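Local coordinates for protein lombricine kinase (PDB 3JPZ) that probably transfers a phosphoryl group reversibly between ATP and the guanidino compound lombricine, as a phosphagen kinase of the ATP:guanido phosphotransferase family, at residues P12-H17 with Q49-N54; C19-H24 with D77-E82; V42-V47 with E70-L75; N5-N10 with M29-F34. All coordinates share one frame; numbering follows the deposited sequence.

Overall arrangement
All four contacts lie on the same side of the chain's centre, in the mainly helical N-terminal part of the phosphagen kinase fold and away from the nucleotide-binding residues. Contacts 1 and 3 share helix 44-53, with centres about 16 Å apart; contacts 2 and 3 share helix 73-83, about 12 Å apart. Contact 1 touches contact 2, about 13 Å off between centres, where Tyr14 and Ser51 pack on Cys19 and Val21. Contact 4 is tied to contact 3, again about 12 Å between centres, by a salt bridge between Arg32 and Glu74 and a probable hydrogen bond between Tyr30 and Asp45. Contacts 1, 3 and 4 also reach the second subunit.

Contact 1 of 4, residues P12-H17 with Q49-N54; sequences PDYANH and QPSVDN. With NO3 (nitrate ion), chain D.
His17 directs the edge of its imidazole at the C-terminal end of helix 44-53, and NE2 donates to Val52 O at 2.6 Å, with an N-H...O angle of 163°. The acceptor lies in the ring plane, whereas the donor is tilted 25° from the carbonyl plane. The other ring nitrogen, ND1, donates to Ala15 O at 3.0 Å; this second bond fixes the rotation of the ring and would favour its doubly protonated form. Its CD2 lies 3.1 Å from Ser51 O, close to the plane. This loop, a type II turn from Tyr14 to His17 overlapped by an Asx turn (Asp13 OD1 to Ala15 N), links helices 7-10 and 20-24 of the N-terminal domain. With CG beside its backbone N (chi1 -79°), Tyr14 reaches toward the helix, where, in one of two Ser51 conformers, its hydroxyl donates to Ser51 OG at 2.7 Å and that OG also bonds to Ile48 O. Val52 presents CG2 to the Pro12 ring, 3.8 Å from Pro12 CG, the two side chains crossing at about a right angle. Beyond the helix end, Asn54 ND2 donates to O1 of a nitrate ion, probably from the crystallisation liquor, at 3.0 Å.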
loop_
_atom_site.group_PDB
_atom_site.type_symbol
_atom_site.label_atom_id
_atom_site.label_comp_id
_atom_site.label_asym_id
_atom_site.label_seq_id
_atom_site.Cartn_x
_atom_site.Cartn_y
_atom_site.Cartn_z
ATOM N N PRO A 12 -6.612 5.097 -17.120
ATOM C CA PRO A 12 -5.684 3.988 -16.900
ATOM C C PRO A 12 -5.322 3.297 -18.199
ATOM O O PRO A 12 -6.108 3.313 -19.135
ATOM C CB PRO A 12 -6.483 3.033 -16.010
ATOM C CG PRO A 12 -7.460 3.912 -15.298
ATOM C CD PRO A 12 -7.804 5.006 -16.262
ATOM N N ASP A 13 -4.135 2.709 -18.237
ATOM C CA ASP A 13 -3.725 1.857 -19.336
ATOM C C ASP A 13 -4.011 0.427 -18.922
ATOM O O ASP A 13 -3.304 -0.146 -18.093
ATOM C CB ASP A 13 -2.232 2.036 -19.629
ATOM C CG ASP A 13 -1.754 1.153 -20.759
ATOM O OD1 ASP A 13 -2.584 0.399 -21.312
ATOM O OD2 ASP A 13 -0.555 1.220 -21.100
ATOM N N TYR A 14 -5.063 -0.144 -19.487
ATOM C CA TYR A 14 -5.500 -1.465 -19.081
ATOM C C TYR A 14 -4.866 -2.550 -19.946
ATOM O O TYR A 14 -5.286 -3.697 -19.911
ATOM C CB TYR A 14 -7.027 -1.559 -19.108
ATOM C CG TYR A 14 -7.661 -0.920 -17.889
ATOM C CD1 TYR A 14 -8.429 0.230 -17.992
ATOM C CD2 TYR A 14 -7.457 -1.458 -16.625
ATOM C CE1 TYR A 14 -9.000 0.812 -16.865
ATOM C CE2 TYR A 14 -8.017 -0.877 -15.494
ATOM C CZ TYR A 14 -8.783 0.255 -15.618
ATOM O OH TYR A 14 -9.332 0.825 -14.480
ATOM N N ALA A 15 -3.853 -2.179 -20.718
ATOM C CA ALA A 15 -3.120 -3.155 -21.500
ATOM C C ALA A 15 -2.531 -4.169 -20.538
ATOM O O ALA A 15 -1.923 -3.805 -19.525
ATOM C CB ALA A 15 -2.020 -2.481 -22.318
ATOM N N ASN A 16 -2.756 -5.442 -20.837
ATOM C CA ASN A 16 -2.172 -6.532 -20.064
ATOM C C ASN A 16 -2.808 -6.658 -18.679
ATOM O O ASN A 16 -2.235 -7.264 -17.778
ATOM C CB ASN A 16 -0.658 -6.339 -19.947
ATOM C CG ASN A 16 0.033 -6.297 -21.302
ATOM O OD1 ASN A 16 0.099 -7.305 -22.015
ATOM N ND2 ASN A 16 0.557 -5.130 -21.663
ATOM N N HIS A 17 -3.992 -6.076 -18.523
ATOM C CA HIS A 17 -4.754 -6.188 -17.285
ATOM C C HIS A 17 -5.906 -7.165 -17.463
ATOM O O HIS A 17 -6.732 -7.004 -18.359
ATOM C CB HIS A 17 -5.319 -4.831 -16.870
ATOM C CG HIS A 17 -4.332 -3.945 -16.184
ATOM N ND1 HIS A 17 -3.216 -3.441 -16.816
ATOM C CD2 HIS A 17 -4.304 -3.455 -14.922
ATOM C CE1 HIS A 17 -2.541 -2.682 -15.972
ATOM N NE2 HIS A 17 -3.179 -2.674 -14.815
ATOM N N GLN A 49 -8.906 2.213 -8.449
ATOM C CA GLN A 49 -7.461 2.124 -8.213
ATOM C C GLN A 49 -6.924 0.690 -8.247
ATOM O O GLN A 49 -5.948 0.415 -8.941
ATOM C CB GLN A 49 -7.071 2.773 -6.891
ATOM C CG GLN A 49 -5.561 2.808 -6.681
ATOM C CD GLN A 49 -4.843 3.623 -7.736
ATOM O OE1 GLN A 49 -5.066 4.816 -7.862
ATOM N NE2 GLN A 49 -3.969 2.975 -8.502
ATOM N N PRO A 50 -7.544 -0.225 -7.486
ATOM C CA PRO A 50 -7.060 -1.610 -7.451
ATOM C C PRO A 50 -6.959 -2.230 -8.843
ATOM O O PRO A 50 -6.047 -3.015 -9.114
ATOM C CB PRO A 50 -8.130 -2.338 -6.637
ATOM C CG PRO A 50 -8.758 -1.275 -5.801
ATOM C CD PRO A 50 -8.723 -0.028 -6.627
ATOM N N SER A 51 -7.905 -1.865 -9.701
ATOM C CA SER A 51 -7.975 -2.411 -11.053
ATOM C C SER A 51 -6.766 -2.001 -11.892
ATOM O O SER A 51 -6.404 -2.683 -12.846
ATOM C CB SER A 51 -9.263 -1.958 -11.745
ATOM O OG SER A 51 -9.178 -0.606 -12.156
ATOM N N VAL A 52 -6.135 -0.896 -11.525
ATOM C CA VAL A 52 -4.979 -0.417 -12.252
ATOM C C VAL A 52 -3.686 -1.052 -11.725
ATOM O O VAL A 52 -2.853 -1.504 -12.517
ATOM C CB VAL A 52 -4.888 1.124 -12.183
ATOM C CG1 VAL A 52 -3.873 1.652 -13.193
ATOM C CG2 VAL A 52 -6.254 1.743 -12.433
ATOM N N ASP A 53 -3.531 -1.096 -10.400
ATOM C CA ASP A 53 -2.311 -1.606 -9.762
ATOM C C ASP A 53 -2.075 -3.084 -10.041
ATOM O O ASP A 53 -0.936 -3.525 -10.229
ATOM C CB ASP A 53 -2.386 -1.434 -8.249
ATOM C CG ASP A 53 -2.488 0.019 -7.824
ATOM O OD1 ASP A 53 -1.845 0.880 -8.455
ATOM O OD2 ASP A 53 -3.214 0.295 -6.852
ATOM N N ASN A 54 -3.163 -3.842 -10.031
ATOM C CA ASN A 54 -3.108 -5.283 -10.169
ATOM C C ASN A 54 -3.311 -5.653 -11.630
ATOM O O ASN A 54 -4.290 -5.247 -12.248
ATOM C CB ASN A 54 -4.187 -5.923 -9.285
ATOM C CG ASN A 54 -4.061 -7.437 -9.199
ATOM O OD1 ASN A 54 -3.206 -8.039 -9.842
ATOM N ND2 ASN A 54 -4.922 -8.057 -8.399
HETATM N N NO3 D . -7.782 -6.559 -6.683
HETATM O O1 NO3 D . -6.444 -6.483 -6.296
HETATM O O2 NO3 D . -8.255 -5.736 -7.713
HETATM O O3 NO3 D . -8.640 -7.461 -6.046
#

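Contact 2 of 4, residues C19-H24 with D77-E82; sequences CVVGRH and DAVINE
Glu82, on helix 73-83, reaches across to Arg23 and His24 at the end of the short helix 20-24, joining two helices of the N-terminal domain whose segment axes approach to 9.4 Å at an angle of 123°. Its CG stands anti to the backbone N (chi1 175°) and the chain stays extended, which carries the carboxylate across the gap. There OE1 accepts from His24 NE2 at 2.6 Å in a His-carboxylate hydrogen bond, with ring and carboxylate planes 80° apart. The other oxygen, OE2, forms a salt bridge with Arg23 NH2 at 3.0 Å, lying near the guanidinium plane. One face of the His24 ring lies against the helix at Ala78, whose O sits 3.8 Å above the ring plane, toward its rim. Val79 fills the inner side, its CG2 3.9 Å from Val21 CG2 and also against Val20 CG1. A water completes the polar edge, accepting from Arg23 NE and donating to Glu82 OE1 at 2.9 Å.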
loop_
_atom_site.group_PDB
_atom_site.type_symbol
_atom_site.label_atom_id
_atom_site.label_comp_id
_atom_site.label_asym_id
_atom_site.label_seq_id
_atom_site.Cartn_x
_atom_site.Cartn_y
_atom_site.Cartn_z
ATOM N N CYS A 19 -8.167 -7.477 -15.244
ATOM C CA CYS A 19 -9.201 -6.992 -14.322
ATOM C C CYS A 19 -10.563 -6.820 -14.996
ATOM O O CYS A 19 -10.659 -6.355 -16.126
ATOM C CB CYS A 19 -8.781 -5.662 -13.696
ATOM S SG CYS A 19 -8.522 -4.336 -14.895
ATOM N N VAL A 20 -11.620 -7.164 -14.274
ATOM C CA VAL A 20 -12.980 -6.978 -14.764
ATOM C C VAL A 20 -13.254 -5.514 -15.095
ATOM O O VAL A 20 -13.880 -5.200 -16.109
ATOM C CB VAL A 20 -14.001 -7.443 -13.718
ATOM C CG1 VAL A 20 -15.413 -7.165 -14.196
ATOM C CG2 VAL A 20 -13.806 -8.925 -13.416
ATOM N N VAL A 21 -12.771 -4.615 -14.245
ATOM C CA VAL A 21 -13.074 -3.197 -14.411
ATOM C C VAL A 21 -12.601 -2.718 -15.773
ATOM O O VAL A 21 -13.295 -1.952 -16.440
ATOM C CB VAL A 21 -12.422 -2.339 -13.326
ATOM C CG1 VAL A 21 -12.444 -0.868 -13.714
ATOM C CG2 VAL A 21 -13.125 -2.551 -11.996
ATOM N N GLY A 22 -11.428 -3.193 -16.181
ATOM C CA GLY A 22 -10.799 -2.759 -17.415
ATOM C C GLY A 22 -11.525 -3.181 -18.677
ATOM O O GLY A 22 -11.305 -2.611 -19.740
ATOM N N ARG A 23 -12.383 -4.186 -18.567
ATOM C CA ARG A 23 -13.158 -4.645 -19.714
ATOM C C ARG A 23 -14.471 -3.890 -19.842
ATOM O O ARG A 23 -15.153 -4.007 -20.858
ATOM C CB ARG A 23 -13.430 -6.140 -19.619
ATOM C CG ARG A 23 -12.255 -6.992 -20.068
ATOM C CD ARG A 23 -12.658 -8.446 -20.209
ATOM N NE ARG A 23 -13.152 -9.009 -18.956
ATOM C CZ ARG A 23 -12.377 -9.483 -17.982
ATOM N NH1 ARG A 23 -11.057 -9.457 -18.105
ATOM N NH2 ARG A 23 -12.922 -9.982 -16.880
ATOM N N HIS A 24 -14.816 -3.118 -18.814
ATOM C CA HIS A 24 -16.056 -2.341 -18.817
ATOM C C HIS A 24 -15.828 -0.832 -18.763
ATOM O O HIS A 24 -16.686 -0.055 -19.182
ATOM C CB HIS A 24 -16.950 -2.773 -17.654
ATOM C CG HIS A 24 -17.395 -4.200 -17.738
ATOM N ND1 HIS A 24 -18.358 -4.628 -18.628
ATOM C CD2 HIS A 24 -17.006 -5.298 -17.049
ATOM C CE1 HIS A 24 -18.543 -5.927 -18.485
ATOM N NE2 HIS A 24 -17.737 -6.358 -17.531
ATOM N N ASP A 77 -22.467 -1.306 -11.764
ATOM C CA ASP A 77 -23.502 -2.168 -12.316
ATOM C C ASP A 77 -22.912 -3.114 -13.360
ATOM O O ASP A 77 -23.265 -4.286 -13.415
ATOM C CB ASP A 77 -24.646 -1.346 -12.893
ATOM C CG ASP A 77 -25.624 -0.891 -11.828
ATOM O OD1 ASP A 77 -25.296 -1.003 -10.629
ATOM O OD2 ASP A 77 -26.726 -0.435 -12.192
ATOM N N ALA A 78 -21.993 -2.617 -14.175
ATOM C CA ALA A 78 -21.403 -3.460 -15.205
ATOM C C ALA A 78 -20.542 -4.545 -14.568
ATOM O O ALA A 78 -20.554 -5.702 -14.992
ATOM C CB ALA A 78 -20.582 -2.627 -16.166
ATOM N N VAL A 79 -19.793 -4.165 -13.542
ATOM C CA VAL A 79 -18.888 -5.089 -12.893
ATOM C C VAL A 79 -19.690 -6.155 -12.145
ATOM O O VAL A 79 -19.422 -7.343 -12.276
ATOM C CB VAL A 79 -17.913 -4.349 -11.944
ATOM C CG1 VAL A 79 -17.342 -5.284 -10.923
ATOM C CG2 VAL A 79 -16.797 -3.689 -12.744
ATOM N N ILE A 80 -20.680 -5.714 -11.376
ATOM C CA ILE A 80 -21.578 -6.606 -10.656
ATOM C C ILE A 80 -22.201 -7.649 -11.579
ATOM O O ILE A 80 -22.368 -8.810 -11.200
ATOM C CB ILE A 80 -22.730 -5.813 -9.992
ATOM C CG1 ILE A 80 -22.201 -4.955 -8.844
ATOM C CG2 ILE A 80 -23.802 -6.753 -9.477
ATOM C CD1 ILE A 80 -23.200 -3.910 -8.345
ATOM N N ASN A 81 -22.567 -7.227 -12.781
ATOM C CA ASN A 81 -23.261 -8.111 -13.719
ATOM C C ASN A 81 -22.347 -9.210 -14.255
ATOM O O ASN A 81 -22.811 -10.289 -14.626
ATOM C CB ASN A 81 -23.830 -7.303 -14.880
ATOM C CG ASN A 81 -24.572 -8.165 -15.890
ATOM O OD1 ASN A 81 -25.515 -8.878 -15.550
ATOM N ND2 ASN A 81 -24.155 -8.087 -17.143
ATOM N N GLU A 82 -21.050 -8.938 -14.310
ATOM C CA GLU A 82 -20.107 -9.959 -14.743
ATOM C C GLU A 82 -19.765 -10.867 -13.579
ATOM O O GLU A 82 -19.820 -12.085 -13.691
ATOM C CB GLU A 82 -18.827 -9.338 -15.291
ATOM C CG GLU A 82 -17.765 -10.379 -15.634
ATOM C CD GLU A 82 -16.691 -9.839 -16.552
ATOM O OE1 GLU A 82 -16.714 -8.632 -16.847
ATOM O OE2 GLU A 82 -15.825 -10.624 -16.986
HETATM O O HOH W 1 -16.326 -8.693 -19.689
#

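Contact 3 of 4, residues V42-V47 with E70-L75; sequences VTVDKV and EVFKEL
Phe72 pushes its ring against the start of helix 44-53, and the contact with 42-47 is made by apolar and van der Waals touches. With CG anti to its carbonyl carbon (chi1 -48°), Phe72 points its ring at 42-47. The ring lies over backbone as much as over side chains: Val44 CA sits 3.6 Å above one face, toward the rim, and Phe72 CZ comes to 3.1 Å from Val44 N. Val42 O lies at the ring edge, in plane, 3.5 Å from Phe72 CZ. The opposite face is covered from within its own segment by Val71 CG1, which stands over the ring centre, so the ring is sandwiched between the Val44 backbone and a Val71 methyl. Among apolar side chains, Val44 CB meets Phe72 CE1 at 3.8 Å, Val42 CG1 meets CE2 at 4.0 Å and Val47 CG1 approaches CD2. Leu75, one turn on, adds CD2 against Val44 CG2 at 4.2 Å. The side-chain capping bond lies within 42-47: Thr43 is the N-cap of helix 44-53, and its OG1 accepts from Lys46 N at 3.1 Å, holding the first turn on which the ring rests. Asp45 forms a salt bridge with Arg135 of the second subunit. In the N-terminal domain this buried contact sits where helices 68-71 and 73-83 meet at Phe72. Helix 27-33 packs alongside, with Leu33 on Val44 and Met29 on Leu75.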
loop_
_atom_site.group_PDB
_atom_site.type_symbol
_atom_site.label_atom_id
_atom_site.label_comp_id
_atom_site.label_asym_id
_atom_site.label_seq_id
_atom_site.Cartn_x
_atom_site.Cartn_y
_atom_site.Cartn_z
ATOM N N VAL A 42 -15.419 10.319 -2.410
ATOM C CA VAL A 42 -14.983 9.183 -3.207
ATOM C C VAL A 42 -15.081 9.547 -4.682
ATOM O O VAL A 42 -16.074 10.112 -5.128
ATOM C CB VAL A 42 -15.833 7.935 -2.939
ATOM C CG1 VAL A 42 -15.419 6.803 -3.878
ATOM C CG2 VAL A 42 -15.696 7.512 -1.493
ATOM N N THR A 43 -14.045 9.203 -5.437
ATOM C CA THR A 43 -13.988 9.506 -6.857
ATOM C C THR A 43 -13.850 8.227 -7.667
ATOM O O THR A 43 -13.507 7.182 -7.126
ATOM C CB THR A 43 -12.748 10.338 -7.177
ATOM O OG1 THR A 43 -11.587 9.527 -6.967
ATOM C CG2 THR A 43 -12.672 11.564 -6.284
ATOM N N VAL A 44 -14.091 8.317 -8.971
ATOM C CA VAL A 44 -13.947 7.158 -9.840
ATOM C C VAL A 44 -12.546 6.578 -9.685
ATOM O O VAL A 44 -12.376 5.367 -9.597
ATOM C CB VAL A 44 -14.222 7.499 -11.324
ATOM C CG1 VAL A 44 -13.100 8.353 -11.915
ATOM C CG2 VAL A 44 -14.405 6.222 -12.134
ATOM N N ASP A 45 -11.549 7.455 -9.622
ATOM C CA ASP A 45 -10.170 7.023 -9.495
ATOM C C ASP A 45 -9.968 6.166 -8.265
ATOM O O ASP A 45 -9.293 5.152 -8.332
ATOM C CB ASP A 45 -9.224 8.219 -9.465
ATOM C CG ASP A 45 -8.731 8.586 -10.838
ATOM O OD1 ASP A 45 -9.204 7.956 -11.809
ATOM O OD2 ASP A 45 -7.874 9.486 -10.945
ATOM N N LYS A 46 -10.551 6.584 -7.145
ATOM C CA LYS A 46 -10.510 5.800 -5.913
ATOM C C LYS A 46 -11.109 4.399 -6.081
ATOM O O LYS A 46 -10.517 3.409 -5.660
ATOM C CB LYS A 46 -11.276 6.522 -4.800
ATOM C CG LYS A 46 -11.324 5.733 -3.504
ATOM C CD LYS A 46 -9.953 5.648 -2.877
ATOM C CE LYS A 46 -9.911 4.636 -1.769
ATOM N NZ LYS A 46 -8.576 4.633 -1.097
ATOM N N VAL A 47 -12.297 4.305 -6.668
ATOM C CA VAL A 47 -12.972 3.014 -6.703
ATOM C C VAL A 47 -12.330 2.072 -7.714
ATOM O O VAL A 47 -12.488 0.858 -7.617
ATOM C CB VAL A 47 -14.475 3.145 -6.987
ATOM C CG1 VAL A 47 -15.111 4.088 -5.973
ATOM C CG2 VAL A 47 -14.726 3.617 -8.423
ATOM N N GLU A 70 -24.083 4.379 -6.349
ATOM C CA GLU A 70 -24.975 5.189 -7.162
ATOM C C GLU A 70 -24.213 6.226 -7.999
ATOM O O GLU A 70 -24.477 6.361 -9.183
ATOM C CB GLU A 70 -26.062 5.840 -6.306
ATOM C CG GLU A 70 -25.558 6.564 -5.084
ATOM C CD GLU A 70 -26.574 7.548 -4.536
ATOM O OE1 GLU A 70 -27.777 7.210 -4.509
ATOM O OE2 GLU A 70 -26.168 8.660 -4.135
ATOM N N VAL A 71 -23.262 6.938 -7.401
ATOM C CA VAL A 71 -22.529 7.970 -8.132
ATOM C C VAL A 71 -21.748 7.366 -9.297
ATOM O O VAL A 71 -21.679 7.948 -10.380
ATOM C CB VAL A 71 -21.580 8.759 -7.208
ATOM C CG1 VAL A 71 -20.625 9.628 -8.023
ATOM C CG2 VAL A 71 -22.383 9.610 -6.251
ATOM N N PHE A 72 -21.169 6.195 -9.072
ATOM C CA PHE A 72 -20.497 5.449 -10.130
ATOM C C PHE A 72 -21.310 4.214 -10.463
ATOM O O PHE A 72 -20.771 3.149 -10.752
ATOM C CB PHE A 72 -19.089 5.098 -9.677
ATOM C CG PHE A 72 -18.360 6.270 -9.101
ATOM C CD1 PHE A 72 -17.973 7.318 -9.917
ATOM C CD2 PHE A 72 -18.117 6.357 -7.742
ATOM C CE1 PHE A 72 -17.327 8.413 -9.390
ATOM C CE2 PHE A 72 -17.466 7.450 -7.212
ATOM C CZ PHE A 72 -17.073 8.477 -8.035
ATOM N N LYS A 73 -22.628 4.390 -10.425
ATOM C CA LYS A 73 -23.580 3.313 -10.655
ATOM C C LYS A 73 -23.288 2.510 -11.914
ATOM O O LYS A 73 -23.350 1.285 -11.898
ATOM C CB LYS A 73 -24.998 3.873 -10.730
ATOM C CG LYS A 73 -26.077 2.811 -10.822
ATOM C CD LYS A 73 -27.453 3.406 -10.600
ATOM C CE LYS A 73 -28.396 2.395 -9.969
ATOM N NZ LYS A 73 -28.290 1.064 -10.618
ATOM N N GLU A 74 -22.974 3.193 -13.005
ATOM C CA GLU A 74 -22.848 2.511 -14.285
ATOM C C GLU A 74 -21.605 1.631 -14.328
ATOM O O GLU A 74 -21.542 0.674 -15.103
ATOM C CB GLU A 74 -22.825 3.518 -15.432
ATOM C CG GLU A 74 -21.450 4.034 -15.801
ATOM C CD GLU A 74 -21.488 4.863 -17.064
ATOM O OE1 GLU A 74 -21.919 4.333 -18.111
ATOM O OE2 GLU A 74 -21.104 6.046 -17.002
ATOM N N LEU A 75 -20.624 1.951 -13.490
ATOM C CA LEU A 75 -19.412 1.153 -13.411
ATOM C C LEU A 75 -19.612 -0.040 -12.489
ATOM O O LEU A 75 -19.234 -1.170 -12.815
ATOM C CB LEU A 75 -18.230 2.006 -12.935
ATOM C CG LEU A 75 -16.895 1.272 -12.804
ATOM C CD1 LEU A 75 -16.591 0.417 -14.036
ATOM C CD2 LEU A 75 -15.779 2.268 -12.546
#

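Contact 4 of 4, residues N5-N10 with M29-F34; sequences NDAKAN and MYQRLF
Ala7 lies over the face of the Phe34 ring in a CH-pi contact, its CA 3.8 Å from the ring centroid and only 10° off the normal. Ala7 CB fits between Phe34 and helix 27-33, 3.8 Å from Gln31 CA and 3.9 Å from Tyr30 CD2. Tyr30 turns its ring edge to the short helix, with CE2 3.2 Å from Ala7 O. At the far end of Phe34 the Asn10 amide lies at 26° to the ring, its ND2 3.1 Å from Phe34 CZ. Both rings reach across because CG is anti to the backbone N, at chi1 -163° in Phe34. A second shell sets these groups: Asn10 ND2 donates to Asp6 O at 2.8 Å and to Asn5 OD1 at 3.0 Å, fixing the amide, while Asp6 is the N-cap of helix 7-10 and accepts from Ala9 N. In the second subunit, Thr134 OG1 bonds to Asn5 OD1 and Gly136 N to Asn10 OD1. The Tyr30 hydroxyl is hydrogen-bonded to Asp45. The contact sets the N-terminal helix 7-10 on the end of helix 27-33, against which helices 44-53 and 73-83 also pack.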
loop_
_atom_site.group_PDB
_atom_site.type_symbol
_atom_site.label_atom_id
_atom_site.label_comp_id
_atom_site.label_asym_id
_atom_site.label_seq_id
_atom_site.Cartn_x
_atom_site.Cartn_y
_atom_site.Cartn_z
ATOM N N ASN A 5 -5.426 18.215 -16.307
ATOM C CA ASN A 5 -5.544 17.045 -15.449
ATOM C C ASN A 5 -6.930 16.435 -15.578
ATOM O O ASN A 5 -7.669 16.315 -14.601
ATOM C CB ASN A 5 -5.263 17.423 -13.999
ATOM C CG ASN A 5 -4.861 16.233 -13.166
ATOM O OD1 ASN A 5 -4.555 15.170 -13.705
ATOM N ND2 ASN A 5 -4.856 16.399 -11.850
ATOM N N ASP A 6 -7.265 16.040 -16.798
ATOM C CA ASP A 6 -8.620 15.660 -17.147
ATOM C C ASP A 6 -8.717 14.154 -17.411
ATOM O O ASP A 6 -7.757 13.412 -17.210
ATOM C CB ASP A 6 -9.070 16.457 -18.373
ATOM C CG ASP A 6 -8.229 16.160 -19.600
ATOM O OD1 ASP A 6 -7.242 15.408 -19.477
ATOM O OD2 ASP A 6 -8.553 16.673 -20.689
ATOM N N ALA A 7 -9.882 13.701 -17.857
ATOM C CA ALA A 7 -10.096 12.277 -18.067
ATOM C C ALA A 7 -9.069 11.679 -19.031
ATOM O O ALA A 7 -8.599 10.564 -18.826
ATOM C CB ALA A 7 -11.518 12.029 -18.571
ATOM N N LYS A 8 -8.715 12.421 -20.076
ATOM C CA LYS A 8 -7.760 11.935 -21.073
ATOM C C LYS A 8 -6.393 11.687 -20.446
ATOM O O LYS A 8 -5.770 10.643 -20.659
ATOM C CB LYS A 8 -7.618 12.952 -22.209
ATOM C CG LYS A 8 -6.782 12.470 -23.390
ATOM C CD LYS A 8 -6.579 13.585 -24.413
ATOM C CE LYS A 8 -5.638 13.170 -25.536
ATOM N NZ LYS A 8 -5.548 14.210 -26.608
ATOM N N ALA A 9 -5.933 12.661 -19.673
ATOM C CA ALA A 9 -4.632 12.586 -19.031
ATOM C C ALA A 9 -4.586 11.436 -18.021
ATOM O O ALA A 9 -3.516 10.906 -17.705
ATOM C CB ALA A 9 -4.322 13.909 -18.335
ATOM N N ASN A 10 -5.755 11.046 -17.525
ATOM C CA ASN A 10 -5.837 10.183 -16.357
ATOM C C ASN A 10 -6.295 8.761 -16.624
ATOM O O ASN A 10 -6.269 7.925 -15.728
ATOM C CB ASN A 10 -6.764 10.819 -15.331
ATOM C CG ASN A 10 -6.067 11.895 -14.523
ATOM O OD1 ASN A 10 -5.162 11.609 -13.744
ATOM N ND2 ASN A 10 -6.493 13.136 -14.697
ATOM N N MET A 29 -17.036 5.996 -20.520
ATOM C CA MET A 29 -17.525 5.834 -19.162
ATOM C C MET A 29 -16.606 6.585 -18.207
ATOM O O MET A 29 -17.066 7.342 -17.354
ATOM C CB MET A 29 -17.563 4.354 -18.793
ATOM C CG MET A 29 -17.945 4.084 -17.352
ATOM S SD MET A 29 -18.000 2.328 -16.986
ATOM C CE MET A 29 -19.119 1.751 -18.255
ATOM N N TYR A 30 -15.303 6.377 -18.364
ATOM C CA TYR A 30 -14.319 7.040 -17.519
ATOM C C TYR A 30 -14.538 8.542 -17.529
ATOM O O TYR A 30 -14.498 9.188 -16.487
ATOM C CB TYR A 30 -12.900 6.726 -17.987
ATOM C CG TYR A 30 -11.840 7.247 -17.049
ATOM C CD1 TYR A 30 -11.659 6.675 -15.794
ATOM C CD2 TYR A 30 -11.016 8.306 -17.412
ATOM C CE1 TYR A 30 -10.692 7.142 -14.933
ATOM C CE2 TYR A 30 -10.042 8.785 -16.545
ATOM C CZ TYR A 30 -9.886 8.200 -15.313
ATOM O OH TYR A 30 -8.929 8.666 -14.444
ATOM N N GLN A 31 -14.787 9.089 -18.713
ATOM C CA GLN A 31 -14.950 10.523 -18.884
ATOM C C GLN A 31 -16.214 10.997 -18.172
ATOM O O GLN A 31 -16.222 12.044 -17.528
ATOM C CB GLN A 31 -15.017 10.854 -20.377
ATOM C CG GLN A 31 -14.795 12.317 -20.726
ATOM C CD GLN A 31 -14.725 12.539 -22.227
ATOM O OE1 GLN A 31 -15.489 11.946 -22.988
ATOM N NE2 GLN A 31 -13.805 13.392 -22.660
ATOM N N ARG A 32 -17.277 10.213 -18.285
ATOM C CA ARG A 32 -18.537 10.534 -17.633
ATOM C C ARG A 32 -18.373 10.596 -16.127
ATOM O O ARG A 32 -18.940 11.466 -15.465
ATOM C CB ARG A 32 -19.585 9.478 -17.961
ATOM C CG ARG A 32 -20.192 9.602 -19.338
ATOM C CD ARG A 32 -21.454 8.757 -19.456
ATOM N NE ARG A 32 -21.143 7.336 -19.575
ATOM C CZ ARG A 32 -20.779 6.737 -20.702
ATOM N NH1 ARG A 32 -20.680 7.430 -21.824
ATOM N NH2 ARG A 32 -20.518 5.437 -20.710
ATOM N N LEU A 33 -17.594 9.660 -15.595
ATOM C CA LEU A 33 -17.462 9.481 -14.156
ATOM C C LEU A 33 -16.356 10.349 -13.584
ATOM O O LEU A 33 -16.324 10.619 -12.383
ATOM C CB LEU A 33 -17.194 8.004 -13.850
ATOM C CG LEU A 33 -18.292 7.125 -14.435
ATOM C CD1 LEU A 33 -17.941 5.641 -14.359
ATOM C CD2 LEU A 33 -19.588 7.411 -13.710
ATOM N N PHE A 34 -15.458 10.794 -14.452
ATOM C CA PHE A 34 -14.349 11.647 -14.039
ATOM C C PHE A 34 -14.907 13.004 -13.626
ATOM O O PHE A 34 -15.684 13.606 -14.356
ATOM C CB PHE A 34 -13.352 11.804 -15.188
ATOM C CG PHE A 34 -12.010 12.315 -14.761
ATOM C CD1 PHE A 34 -11.028 11.442 -14.340
ATOM C CD2 PHE A 34 -11.726 13.668 -14.787
ATOM C CE1 PHE A 34 -9.795 11.906 -13.945
ATOM C CE2 PHE A 34 -10.490 14.135 -14.398
ATOM C CZ PHE A 34 -9.527 13.254 -13.974
#